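Local coordinates for protein putative lipase/esterase (Lactobacillus plantarum WCFS1, PDB 3BXP) that probably hydrolyses carboxylic ester bonds, being a putative carboxylesterase of the alpha/beta-hydrolase superfamily, at residues Pro36-Cys41 / Arg110-Gly115; Trp85-Leu90 / Thr137-Asp142; Gly119-Ala124 / Tyr155-Leu160; Thr125-Ala130 / Gly146-Ile151. All coordinates share one frame; numbering follows the deposited sequence. Where two conformers were deposited one is given.

How the interactions relate
All four contacts belong to one alpha/beta fold. Interaction 1 pairs two central strands of the sheet; interaction 4 adjoins it, their centres about 10 Å apart, through a probable backbone hydrogen bond of 2.8 Å from Ala149 N to Ile111 O. Helix 118-129 follows strand 110-116 and serves both interactions 3 and 4; Val123 CG1 lies 3.6 Å from Leu113 CB, packing the helix against the sheet. Interaction 2 lies farther out, yet Leu90 CD2 reaches Tyr126 CG at 3.6 Å. Gly115 and Gly119, in interactions 1 and 3, fit a GxSxG nucleophile elbow around Ser117, which probably marks the active site.

Interaction 1 of 4, residues Pro36-Cys41 / Arg110-Gly115; sequences PIMIIC and RIILAG
Met38, a selenomethionine, lays its selenium against Ala114, SE to CB 3.7 Å. The chain first runs out with CG opposite the backbone N (chi1 -174°), which also puts CG close to the same methyl, and then turns at its last torsion (chi3 -64°) so that CE swings back to within 4.2 Å of Ile112 CG2. Ile40 and Ala114 share this face of the sheet, as do Met38 and Ile112, and Ile152 of the next strand packs on Met38 and Ala114.

The other face carries Ile37, Ile39, Cys41, Ile111 and Leu113. Ile37 and Ile111 lie side by side: with CG1 of Ile37 opposite the backbone N, its CG2 is left between N and the carbonyl carbon, and this methyl meets Ile111 CG1 at 3.7 Å. Ile39 touches two neighbours with its CD1, Leu113 CD2 at 3.7 Å and Ile111 CG2 at 4.0 Å. Helix 85-99 covers Ile37 and Ile39 on this side through Leu90, Ile94 and Ile97.

Between the two layers of side chains, five backbone hydrogen bonds alternate between the strands; Cys41 N to Ala114 O measures 2.7 Å, while Ile37 N to Arg110 O is longer at 3.1 Å. Met38 CA also comes within 3.2 Å of Ile112 O as a C-H donor. Arg110 turns its guanidinium away to a salt bridge with Asp107. The strands run parallel with a 22° twist, the arrangement expected in the central sheet of an alpha/beta-hydrolase, where strand 110-116 leads into the probable nucleophile elbow.

Interaction 2 of 4, residues Trp85-Leu90 / Thr137-Asp142; sequences WALQQL and TRYHLD
Tyr139 and His140 turn their rings to different neighbours where they meet Leu87 and Gln88. One face of the Tyr139 phenol carries CG of the preceding Arg138, 4.0 Å above the ring centre, while Leu87 CD1 approaches obliquely, 4.5 Å from Tyr139 CG. The hydroxyl leads elsewhere, to a hydrogen bond with Asp177. Over one face of the His140 imidazole, displaced toward its rim, stands the carbonyl oxygen of Thr137. Gln88 brings its amide alongside this ring with NE2 3.7 Å from His140 CD2, the two planes inclined by 67°, so the groups do not stack.

The same nitrogen makes the hydrogen bond that joins the segments, Gln88 NE2 to Tyr139 O at 3.1 Å. On the donor side it is straight (166° at the hydrogen) and lies in the amide plane, but it reaches the carbonyl from well above that group's plane, 58° out of it. Gln88 stretches out beyond CG to get there, and its CG also comes to 3.4 Å from Tyr139 O, so the carbonyl is approached by both methylene and amide.

Leu141 lays CD2 against the helix backbone, 3.7 Å from Leu87 O, and packs as well on Val129 of helix 118-129. Trp85, at the start of the same helix as Gln88, hydrogen-bonds a bound HEPES molecule that probably comes from the crystallisation liquor. The turn held here ends helix 133-138 in a Schellman motif, with His140, of positive phi, as its C-prime residue: His140 N bonds Thr137 O at 3.0 Å while Leu141 N returns to Arg136 O.

Interaction 3 of 4, residues Gly119-Ala124 / Tyr155-Leu160; sequences GGHVVA and YPVIDL
His121, on the helix that follows the probable nucleophile elbow of this alpha/beta-hydrolase fold, meets the irregular segment 155-160 beyond strand 150-154 with its backbone, its CB and its ring. Val157 O presses on the start of the side chain, 3.1 Å from His121 CB, and lies near the plane of the imidazole at its edge. Further along that edge Ile158 O comes to 3.3 Å from His121 CD2. Leu160 takes a face instead: its CD2 stands 4.2 Å from the ring centroid, 20° off the normal, a CH-pi contact in which the two side chains cross at about a right angle.

The ring is directed into this place by the first torsion of His121 (-168°), which sets CG opposite the backbone N, and polar partners outside the segments hold both nitrogens, Tyr83 OH at ND1 and Trp181 O at NE2. With an alanine at His121, Leu160 would probably lose the surface it rests on and both Tyr83 and Trp181 a hydrogen-bonding mate, leaving a gap beside the loop.

Val157 adds its CG1, 4.1 Å from His121 CD2, and its backbone is hydrogen-bonded to Ser117, the expected nucleophile, so this segment borders the elbow directly. Gly120 lets the helix and the loop approach closely: its CA lies 3.8 Å from Pro156 CB, and a methyl in the position of a CB would clash there. Ile158 starts away from the helix but bends back at chi2 (-62°), bringing CD1 into tight contact with Ala124 CB at 3.4 Å.

Interaction 4 of 4, residues Thr125-Ala130 / Gly146-Ile151; sequences TYNGVA and GQHAAI
His148 and Asn127 supply the direct hydrogen bond between the segments, from NE2 of the imidazole to OD1 of the amide at 2.8 Å. It is nearly straight (165° at the hydrogen) and lies in the plane of the ring, but it meets the amide oxygen from 37° above the carbonyl plane. The other end of the amide is engaged too: Asn127 ND2 bonds Tyr213 OH and Lys192 O. A leucine in place of His148 would probably deprive Asn127 OD1 of this donor and leave that end of the amide less firmly fixed in the buried interface. A water donates to Gly146 O at 3.0 Å and sits only 2.5 Å from Tyr126 OH, a short distance that makes the bridge doubtful in detail.

Aromatic contact is oblique. Tyr126 CE2 approaches His148 ND1 to 3.7 Å, placing this nitrogen at the edge of the phenol, with the ring planes 54° apart. Ala130 CB sits over one face of Tyr126, displaced toward the rim, and also stands at the edge of His148, 4.3 Å from CE1.

Ile151 packs by van der Waals contact alongside the Asn127 side chain, CD1 3.9 Å from CB and 3.4 Å from the amide ND2.

As NE2 is the donor, it must carry a proton, and the bonds at both ends of Asn127 define its amide flip, tying helix 118-129 to the residues leading into strand 150-154 through a polar link among van der Waals contacts.

Interaction 1 of 4, residues Pro36-Cys41 / Arg110-Gly115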
loop_
_atom_site.group_PDB
_atom_site.type_symbol
_atom_site.label_atom_id
_atom_site.label_comp_id
_atom_site.label_asym_id
_atom_site.label_seq_id
_atom_site.Cartn_x
_atom_site.Cartn_y
_atom_site.Cartn_z
ATOM N N PRO B 36 21.443 -9.392 -11.525
ATOM C CA PRO B 36 21.147 -8.158 -10.825
ATOM C C PRO B 36 21.781 -8.122 -9.449
ATOM O O PRO B 36 22.234 -9.124 -8.910
ATOM C CB PRO B 36 19.586 -8.172 -10.655
ATOM C CG PRO B 36 19.083 -9.259 -11.524
ATOM C CD PRO B 36 20.253 -10.249 -11.656
ATOM N N ILE B 37 21.823 -6.939 -8.853
ATOM C CA ILE B 37 22.472 -6.788 -7.544
ATOM C C ILE B 37 21.678 -5.808 -6.687
ATOM O O ILE B 37 21.226 -4.740 -7.155
ATOM C CB ILE B 37 23.976 -6.294 -7.725
ATOM C CG1 ILE B 37 24.728 -6.089 -6.389
ATOM C CG2 ILE B 37 24.063 -4.954 -8.487
ATOM C CD1 ILE B 37 26.201 -6.343 -6.490
HETATM N N MSE B 38 21.516 -6.176 -5.446
HETATM C CA MSE B 38 20.821 -5.328 -4.470
HETATM C C MSE B 38 21.817 -4.824 -3.464
HETATM O O MSE B 38 22.462 -5.592 -2.778
HETATM C CB MSE B 38 19.734 -6.095 -3.714
HETATM C CG MSE B 38 18.952 -5.210 -2.848
HETATM SE SE MSE B 38 17.422 -6.146 -2.072
HETATM C CE MSE B 38 16.438 -6.528 -3.729
ATOM N N ILE B 39 21.842 -3.511 -3.316
ATOM C CA ILE B 39 22.627 -2.835 -2.266
ATOM C C ILE B 39 21.729 -2.456 -1.094
ATOM O O ILE B 39 20.768 -1.688 -1.261
ATOM C CB ILE B 39 23.254 -1.520 -2.784
ATOM C CG1 ILE B 39 24.162 -1.736 -3.996
ATOM C CG2 ILE B 39 24.033 -0.802 -1.619
ATOM C CD1 ILE B 39 24.579 -0.361 -4.666
ATOM N N ILE B 40 22.061 -2.999 0.060
ATOM C CA ILE B 40 21.203 -2.907 1.270
ATOM C C ILE B 40 21.799 -1.880 2.235
ATOM O O ILE B 40 22.984 -2.003 2.664
ATOM C CB ILE B 40 21.037 -4.286 1.968
ATOM C CG1 ILE B 40 20.269 -5.293 1.106
ATOM C CG2 ILE B 40 20.322 -4.090 3.322
ATOM C CD1 ILE B 40 20.416 -6.746 1.592
ATOM N N CYS B 41 21.024 -0.807 2.480
ATOM C CA CYS B 41 21.350 0.177 3.479
ATOM C C CYS B 41 20.535 -0.199 4.728
ATOM O O CYS B 41 19.340 -0.085 4.715
ATOM C CB CYS B 41 21.021 1.598 2.992
ATOM S SG CYS B 41 22.113 2.110 1.673
ATOM N N ARG B 110 20.794 -3.309 -13.766
ATOM C CA ARG B 110 19.843 -3.875 -12.808
ATOM C C ARG B 110 20.420 -3.843 -11.371
ATOM O O ARG B 110 20.424 -4.839 -10.636
ATOM C CB ARG B 110 19.443 -5.303 -13.244
ATOM C CG ARG B 110 18.698 -5.300 -14.548
ATOM C CD ARG B 110 18.193 -6.663 -14.951
ATOM N NE ARG B 110 17.251 -6.528 -16.076
ATOM C CZ ARG B 110 17.612 -6.410 -17.342
ATOM N NH1 ARG B 110 18.895 -6.400 -17.693
ATOM N NH2 ARG B 110 16.693 -6.283 -18.286
ATOM N N ILE B 111 20.820 -2.631 -10.979
ATOM C CA ILE B 111 21.249 -2.324 -9.637
ATOM C C ILE B 111 20.007 -1.782 -8.908
ATOM O O ILE B 111 19.395 -0.785 -9.304
ATOM C CB ILE B 111 22.401 -1.260 -9.635
ATOM C CG1 ILE B 111 23.640 -1.774 -10.403
ATOM C CG2 ILE B 111 22.801 -0.812 -8.203
ATOM C CD1 ILE B 111 24.697 -0.707 -10.591
ATOM N N ILE B 112 19.680 -2.424 -7.799
ATOM C CA ILE B 112 18.522 -2.100 -6.992
ATOM C C ILE B 112 19.015 -1.660 -5.589
ATOM O O ILE B 112 19.907 -2.298 -4.998
ATOM C CB ILE B 112 17.654 -3.360 -6.813
ATOM C CG1 ILE B 112 17.276 -3.983 -8.172
ATOM C CG2 ILE B 112 16.356 -3.005 -6.048
ATOM C CD1 ILE B 112 17.148 -5.467 -8.093
ATOM N N LEU B 113 18.574 -0.511 -5.101
ATOM C CA LEU B 113 18.928 -0.080 -3.744
ATOM C C LEU B 113 17.786 -0.412 -2.800
ATOM O O LEU B 113 16.646 -0.207 -3.130
ATOM C CB LEU B 113 19.098 1.440 -3.694
ATOM C CG LEU B 113 19.918 2.059 -4.812
ATOM C CD1 LEU B 113 20.046 3.606 -4.608
ATOM C CD2 LEU B 113 21.260 1.333 -4.905
ATOM N N ALA B 114 18.111 -0.978 -1.655
ATOM C CA ALA B 114 17.078 -1.318 -0.659
ATOM C C ALA B 114 17.497 -0.696 0.662
ATOM O O ALA B 114 18.646 -0.877 1.101
ATOM C CB ALA B 114 16.935 -2.808 -0.519
ATOM N N GLY B 115 16.585 0.048 1.289
ATOM C CA GLY B 115 16.879 0.715 2.554
ATOM C C GLY B 115 15.783 0.393 3.562
ATOM O O GLY B 115 14.610 0.290 3.208
#

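Interaction 2 of 4, residues Trp85-Leu90 / Thr137-Asp142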
loop_
_atom_site.group_PDB
_atom_site.type_symbol
_atom_site.label_atom_id
_atom_site.label_comp_id
_atom_site.label_asym_id
_atom_site.label_seq_id
_atom_site.Cartn_x
_atom_site.Cartn_y
_atom_site.Cartn_z
ATOM N N TRP B 85 27.769 12.820 3.654
ATOM C CA TRP B 85 28.668 11.663 3.483
ATOM C C TRP B 85 27.995 10.375 3.029
ATOM O O TRP B 85 28.536 9.698 2.152
ATOM C CB TRP B 85 29.498 11.391 4.742
ATOM C CG TRP B 85 29.880 12.684 5.435
ATOM C CD1 TRP B 85 29.433 13.116 6.658
ATOM C CD2 TRP B 85 30.694 13.736 4.918
ATOM N NE1 TRP B 85 29.907 14.367 6.915
ATOM C CE2 TRP B 85 30.709 14.753 5.876
ATOM C CE3 TRP B 85 31.436 13.903 3.736
ATOM C CZ2 TRP B 85 31.407 15.943 5.693
ATOM C CZ3 TRP B 85 32.157 15.079 3.562
ATOM C CH2 TRP B 85 32.155 16.069 4.544
ATOM N N ALA B 86 26.855 10.017 3.616
ATOM C CA ALA B 86 26.203 8.752 3.264
ATOM C C ALA B 86 25.848 8.676 1.776
ATOM O O ALA B 86 25.916 7.601 1.208
ATOM C CB ALA B 86 24.947 8.490 4.136
ATOM N N LEU B 87 25.427 9.786 1.193
ATOM C CA LEU B 87 25.065 9.876 -0.239
ATOM C C LEU B 87 26.289 9.601 -1.147
ATOM O O LEU B 87 26.218 8.820 -2.099
ATOM C CB LEU B 87 24.463 11.250 -0.572
ATOM C CG LEU B 87 23.175 11.637 0.106
ATOM C CD1 LEU B 87 22.864 13.097 -0.199
ATOM C CD2 LEU B 87 22.024 10.726 -0.324
ATOM N N GLN B 88 27.425 10.188 -0.771
ATOM C CA GLN B 88 28.718 10.007 -1.476
ATOM C C GLN B 88 29.178 8.553 -1.370
ATOM O O GLN B 88 29.593 7.943 -2.356
ATOM C CB GLN B 88 29.750 11.024 -0.956
ATOM C CG GLN B 88 29.325 12.455 -1.279
ATOM C CD GLN B 88 29.993 13.592 -0.500
ATOM O OE1 GLN B 88 30.583 13.424 0.555
ATOM N NE2 GLN B 88 29.812 14.795 -1.014
ATOM N N GLN B 89 29.015 7.965 -0.182
ATOM C CA GLN B 89 29.386 6.552 0.046
ATOM C C GLN B 89 28.522 5.580 -0.748
ATOM O O GLN B 89 29.006 4.590 -1.259
ATOM C CB GLN B 89 29.280 6.223 1.528
ATOM C CG GLN B 89 30.244 6.976 2.418
ATOM C CD GLN B 89 29.947 6.847 3.918
ATOM O OE1 GLN B 89 28.801 6.606 4.364
ATOM N NE2 GLN B 89 31.006 7.030 4.720
ATOM N N LEU B 90 27.243 5.885 -0.848
ATOM C CA LEU B 90 26.334 5.049 -1.619
ATOM C C LEU B 90 26.738 5.198 -3.112
ATOM O O LEU B 90 26.830 4.223 -3.830
ATOM C CB LEU B 90 24.901 5.454 -1.374
ATOM C CG LEU B 90 23.780 4.733 -2.123
ATOM C CD1 LEU B 90 23.993 3.195 -2.218
ATOM C CD2 LEU B 90 22.421 5.072 -1.488
ATOM N N THR B 137 25.534 17.486 -8.713
ATOM C CA THR B 137 26.697 18.345 -8.765
ATOM C C THR B 137 26.921 18.836 -7.366
ATOM O O THR B 137 28.006 18.710 -6.802
ATOM C CB THR B 137 26.529 19.527 -9.718
ATOM O OG1 THR B 137 26.556 19.051 -11.066
ATOM C CG2 THR B 137 27.672 20.506 -9.528
ATOM N N ARG B 138 25.842 19.317 -6.781
ATOM C CA ARG B 138 25.911 19.922 -5.468
ATOM C C ARG B 138 26.475 18.981 -4.423
ATOM O O ARG B 138 27.121 19.418 -3.482
ATOM C CB ARG B 138 24.523 20.366 -5.033
ATOM C CG ARG B 138 24.462 20.933 -3.641
ATOM C CD ARG B 138 23.009 21.014 -3.182
ATOM N NE ARG B 138 22.277 22.017 -3.938
ATOM C CZ ARG B 138 22.300 23.312 -3.650
ATOM N NH1 ARG B 138 23.016 23.741 -2.617
ATOM N NH2 ARG B 138 21.610 24.173 -4.389
ATOM N N TYR B 139 26.202 17.681 -4.578
ATOM C CA TYR B 139 26.566 16.675 -3.547
ATOM C C TYR B 139 27.693 15.785 -4.063
ATOM O O TYR B 139 28.023 14.726 -3.496
ATOM C CB TYR B 139 25.330 15.861 -3.111
ATOM C CG TYR B 139 24.373 16.721 -2.302
ATOM C CD1 TYR B 139 24.702 17.164 -1.017
ATOM C CD2 TYR B 139 23.168 17.080 -2.810
ATOM C CE1 TYR B 139 23.850 17.965 -0.291
ATOM C CE2 TYR B 139 22.293 17.870 -2.099
ATOM C CZ TYR B 139 22.639 18.325 -0.840
ATOM O OH TYR B 139 21.763 19.113 -0.113
ATOM N N HIS B 140 28.281 16.255 -5.159
ATOM C CA HIS B 140 29.499 15.690 -5.686
ATOM C C HIS B 140 29.343 14.248 -6.112
ATOM O O HIS B 140 30.259 13.474 -5.876
ATOM C CB HIS B 140 30.598 15.797 -4.618
ATOM C CG HIS B 140 30.807 17.199 -4.110
ATOM N ND1 HIS B 140 31.634 18.106 -4.740
ATOM C CD2 HIS B 140 30.267 17.853 -3.054
ATOM C CE1 HIS B 140 31.605 19.254 -4.084
ATOM N NE2 HIS B 140 30.783 19.128 -3.058
ATOM N N LEU B 141 28.205 13.896 -6.721
ATOM C CA LEU B 141 27.874 12.509 -7.085
ATOM C C LEU B 141 28.253 12.233 -8.531
ATOM O O LEU B 141 28.133 11.106 -9.046
ATOM C CB LEU B 141 26.382 12.183 -6.905
ATOM C CG LEU B 141 25.743 12.251 -5.522
ATOM C CD1 LEU B 141 24.289 11.703 -5.520
ATOM C CD2 LEU B 141 26.650 11.599 -4.473
ATOM N N ASP B 142 28.676 13.281 -9.213
ATOM C CA ASP B 142 29.014 13.167 -10.627
ATOM C C ASP B 142 30.475 12.737 -10.786
ATOM O O ASP B 142 31.001 12.662 -11.889
ATOM C CB ASP B 142 28.700 14.475 -11.371
ATOM C CG ASP B 142 29.333 15.702 -10.722
ATOM O OD1 ASP B 142 30.209 15.552 -9.843
ATOM O OD2 ASP B 142 28.952 16.826 -11.116
#

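Interaction 3 of 4, residues Gly119-Ala124 / Tyr155-Leu160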
loop_
_atom_site.group_PDB
_atom_site.type_symbol
_atom_site.label_atom_id
_atom_site.label_comp_id
_atom_site.label_asym_id
_atom_site.label_seq_id
_atom_site.Cartn_x
_atom_site.Cartn_y
_atom_site.Cartn_z
ATOM N N GLY B 119 18.303 3.585 6.931
ATOM C CA GLY B 119 18.799 3.320 5.623
ATOM C C GLY B 119 17.845 3.631 4.500
ATOM O O GLY B 119 18.255 3.926 3.358
ATOM N N GLY B 120 16.566 3.562 4.844
ATOM C CA GLY B 120 15.503 3.953 3.940
ATOM C C GLY B 120 15.631 5.449 3.673
ATOM O O GLY B 120 15.353 5.893 2.558
ATOM N N HIS B 121 16.071 6.213 4.672
ATOM C CA HIS B 121 16.254 7.662 4.447
ATOM C C HIS B 121 17.378 7.874 3.464
ATOM O O HIS B 121 17.259 8.622 2.511
ATOM C CB HIS B 121 16.513 8.398 5.706
ATOM C CG HIS B 121 16.410 9.872 5.557
ATOM N ND1 HIS B 121 17.507 10.682 5.297
ATOM C CD2 HIS B 121 15.336 10.689 5.561
ATOM C CE1 HIS B 121 17.107 11.941 5.237
ATOM N NE2 HIS B 121 15.795 11.972 5.394
ATOM N N VAL B 122 18.471 7.180 3.670
ATOM C CA VAL B 122 19.614 7.300 2.750
ATOM C C VAL B 122 19.225 6.978 1.291
ATOM O O VAL B 122 19.508 7.767 0.357
ATOM C CB VAL B 122 20.838 6.405 3.216
ATOM C CG1 VAL B 122 21.943 6.421 2.151
ATOM C CG2 VAL B 122 21.379 6.837 4.587
ATOM N N VAL B 123 18.596 5.808 1.097
ATOM C CA VAL B 123 18.125 5.363 -0.232
ATOM C C VAL B 123 17.113 6.327 -0.883
ATOM O O VAL B 123 17.197 6.673 -2.074
ATOM C CB VAL B 123 17.618 3.884 -0.168
ATOM C CG1 VAL B 123 16.997 3.458 -1.499
ATOM C CG2 VAL B 123 18.788 2.969 0.205
ATOM N N ALA B 124 16.113 6.736 -0.110
ATOM C CA ALA B 124 15.057 7.606 -0.626
ATOM C C ALA B 124 15.655 8.942 -1.006
ATOM O O ALA B 124 15.376 9.529 -2.063
ATOM C CB ALA B 124 13.913 7.740 0.419
ATOM N N TYR B 155 9.795 0.053 5.921
ATOM C CA TYR B 155 9.630 0.952 7.044
ATOM C C TYR B 155 10.662 2.107 7.002
ATOM O O TYR B 155 11.345 2.346 7.992
ATOM C CB TYR B 155 9.715 0.185 8.381
ATOM C CG TYR B 155 10.776 -0.886 8.484
ATOM C CD1 TYR B 155 10.610 -2.097 7.882
ATOM C CD2 TYR B 155 11.922 -0.689 9.213
ATOM C CE1 TYR B 155 11.561 -3.109 8.007
ATOM C CE2 TYR B 155 12.899 -1.677 9.338
ATOM C CZ TYR B 155 12.719 -2.865 8.731
ATOM O OH TYR B 155 13.648 -3.859 8.866
ATOM N N PRO B 156 10.691 2.885 5.910
ATOM C CA PRO B 156 11.764 3.856 5.816
ATOM C C PRO B 156 11.521 5.095 6.630
ATOM O O PRO B 156 10.391 5.541 6.734
ATOM C CB PRO B 156 11.694 4.282 4.380
ATOM C CG PRO B 156 10.245 4.169 4.042
ATOM C CD PRO B 156 9.851 2.903 4.686
ATOM N N VAL B 157 12.585 5.622 7.208
ATOM C CA VAL B 157 12.580 7.025 7.634
ATOM C C VAL B 157 12.644 7.873 6.380
ATOM O O VAL B 157 13.493 7.641 5.497
ATOM C CB VAL B 157 13.731 7.340 8.588
ATOM C CG1 VAL B 157 13.823 8.851 8.879
ATOM C CG2 VAL B 157 13.649 6.483 9.896
ATOM N N ILE B 158 11.772 8.877 6.276
ATOM C CA ILE B 158 11.659 9.656 5.062
ATOM C C ILE B 158 11.788 11.138 5.359
ATOM O O ILE B 158 12.417 11.897 4.592
ATOM C CB ILE B 158 10.284 9.407 4.384
ATOM C CG1 ILE B 158 10.241 7.962 3.821
ATOM C CG2 ILE B 158 9.936 10.460 3.318
ATOM C CD1 ILE B 158 11.345 7.643 2.677
ATOM N N ASP B 159 11.144 11.561 6.436
ATOM C CA ASP B 159 11.107 13.005 6.806
ATOM C C ASP B 159 11.524 13.176 8.252
ATOM O O ASP B 159 10.850 12.688 9.189
ATOM C CB ASP B 159 9.730 13.569 6.470
ATOM C CG ASP B 159 9.582 15.055 6.767
ATOM O OD1 ASP B 159 10.395 15.644 7.507
ATOM O OD2 ASP B 159 8.566 15.632 6.273
ATOM N N LEU B 160 12.688 13.812 8.430
ATOM C CA LEU B 160 13.326 13.943 9.735
ATOM C C LEU B 160 12.606 14.910 10.654
ATOM O O LEU B 160 13.033 15.112 11.788
ATOM C CB LEU B 160 14.822 14.336 9.602
ATOM C CG LEU B 160 15.700 13.363 8.816
ATOM C CD1 LEU B 160 17.166 13.842 8.833
ATOM C CD2 LEU B 160 15.600 11.963 9.386
#

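Interaction 4 of 4, residues Thr125-Ala130 / Gly146-Ile151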
loop_
_atom_site.group_PDB
_atom_site.type_symbol
_atom_site.label_atom_id
_atom_site.label_comp_id
_atom_site.label_asym_id
_atom_site.label_seq_id
_atom_site.Cartn_x
_atom_site.Cartn_y
_atom_site.Cartn_z
ATOM N N THR B 125 16.567 9.417 -0.179
ATOM C CA THR B 125 17.221 10.699 -0.480
ATOM C C THR B 125 18.097 10.546 -1.749
ATOM O O THR B 125 18.119 11.436 -2.618
ATOM C CB THR B 125 18.059 11.149 0.713
ATOM O OG1 THR B 125 17.182 11.336 1.851
ATOM C CG2 THR B 125 18.820 12.487 0.429
ATOM N N TYR B 126 18.834 9.437 -1.831
ATOM C CA TYR B 126 19.662 9.123 -2.998
ATOM C C TYR B 126 18.826 9.107 -4.269
ATOM O O TYR B 126 19.224 9.631 -5.362
ATOM C CB TYR B 126 20.423 7.798 -2.814
ATOM C CG TYR B 126 21.555 7.676 -3.835
ATOM C CD1 TYR B 126 22.780 8.292 -3.599
ATOM C CD2 TYR B 126 21.394 6.952 -4.997
ATOM C CE1 TYR B 126 23.808 8.190 -4.510
ATOM C CE2 TYR B 126 22.411 6.878 -5.929
ATOM C CZ TYR B 126 23.614 7.475 -5.673
ATOM O OH TYR B 126 24.623 7.366 -6.649
ATOM N N ASN B 127 17.654 8.513 -4.143
ATOM C CA ASN B 127 16.784 8.332 -5.295
ATOM C C ASN B 127 16.414 9.699 -5.889
ATOM O O ASN B 127 16.251 9.865 -7.118
ATOM C CB ASN B 127 15.538 7.507 -4.946
ATOM C CG ASN B 127 14.870 6.949 -6.174
ATOM O OD1 ASN B 127 15.518 6.763 -7.216
ATOM N ND2 ASN B 127 13.562 6.709 -6.098
ATOM N N GLY B 128 16.313 10.686 -5.016
ATOM C CA GLY B 128 16.013 12.067 -5.413
ATOM C C GLY B 128 17.183 12.867 -5.939
ATOM O O GLY B 128 17.160 13.413 -7.018
ATOM N N VAL B 129 18.219 12.930 -5.137
ATOM C CA VAL B 129 19.465 13.609 -5.473
ATOM C C VAL B 129 20.216 13.062 -6.699
ATOM O O VAL B 129 20.673 13.835 -7.538
ATOM C CB VAL B 129 20.423 13.557 -4.254
ATOM C CG1 VAL B 129 21.814 14.091 -4.601
ATOM C CG2 VAL B 129 19.823 14.343 -3.118
ATOM N N ALA B 130 20.352 11.740 -6.769
ATOM C CA ALA B 130 21.189 11.070 -7.778
ATOM C C ALA B 130 20.553 11.125 -9.172
ATOM O O ALA B 130 21.215 10.758 -10.129
ATOM C CB ALA B 130 21.518 9.569 -7.406
ATOM N N GLY B 146 27.953 4.660 -12.482
ATOM C CA GLY B 146 26.927 3.665 -12.269
ATOM C C GLY B 146 25.687 4.352 -11.781
ATOM O O GLY B 146 25.751 5.460 -11.218
ATOM N N GLN B 147 24.550 3.734 -12.038
ATOM C CA GLN B 147 23.276 4.234 -11.516
ATOM C C GLN B 147 22.313 3.100 -11.220
ATOM O O GLN B 147 22.337 2.068 -11.809
ATOM C CB GLN B 147 22.638 5.269 -12.430
ATOM C CG GLN B 147 22.493 4.850 -13.883
ATOM C CD GLN B 147 22.042 6.019 -14.760
ATOM O OE1 GLN B 147 22.763 7.011 -14.923
ATOM N NE2 GLN B 147 20.833 5.915 -15.296
ATOM N N HIS B 148 21.481 3.343 -10.235
ATOM C CA HIS B 148 20.454 2.398 -9.859
ATOM C C HIS B 148 19.265 2.517 -10.777
ATOM O O HIS B 148 19.040 3.533 -11.452
ATOM C CB HIS B 148 20.094 2.566 -8.383
ATOM C CG HIS B 148 19.392 3.836 -8.078
ATOM N ND1 HIS B 148 20.014 5.065 -8.111
ATOM C CD2 HIS B 148 18.108 4.068 -7.706
ATOM C CE1 HIS B 148 19.122 6.003 -7.822
ATOM N NE2 HIS B 148 17.965 5.417 -7.544
ATOM N N ALA B 149 18.549 1.413 -10.847
ATOM C CA ALA B 149 17.385 1.261 -11.719
ATOM C C ALA B 149 16.074 1.381 -10.940
ATOM O O ALA B 149 15.018 1.630 -11.516
ATOM C CB ALA B 149 17.480 -0.114 -12.303
ATOM N N ALA B 150 16.162 1.114 -9.646
ATOM C CA ALA B 150 14.965 1.054 -8.748
ATOM C C ALA B 150 15.380 0.995 -7.302
ATOM O O ALA B 150 16.536 0.733 -6.976
ATOM C CB ALA B 150 14.086 -0.166 -9.051
ATOM N N ILE B 151 14.398 1.176 -6.432
ATOM C CA ILE B 151 14.645 1.130 -4.987
ATOM C C ILE B 151 13.540 0.314 -4.336
ATOM O O ILE B 151 12.441 0.164 -4.883
ATOM C CB ILE B 151 14.770 2.587 -4.298
ATOM C CG1 ILE B 151 13.421 3.316 -4.150
ATOM C CG2 ILE B 151 15.812 3.433 -5.043
ATOM C CD1 ILE B 151 13.484 4.637 -3.346
HETATM O O HOH W 1 24.330 7.142 -9.167
#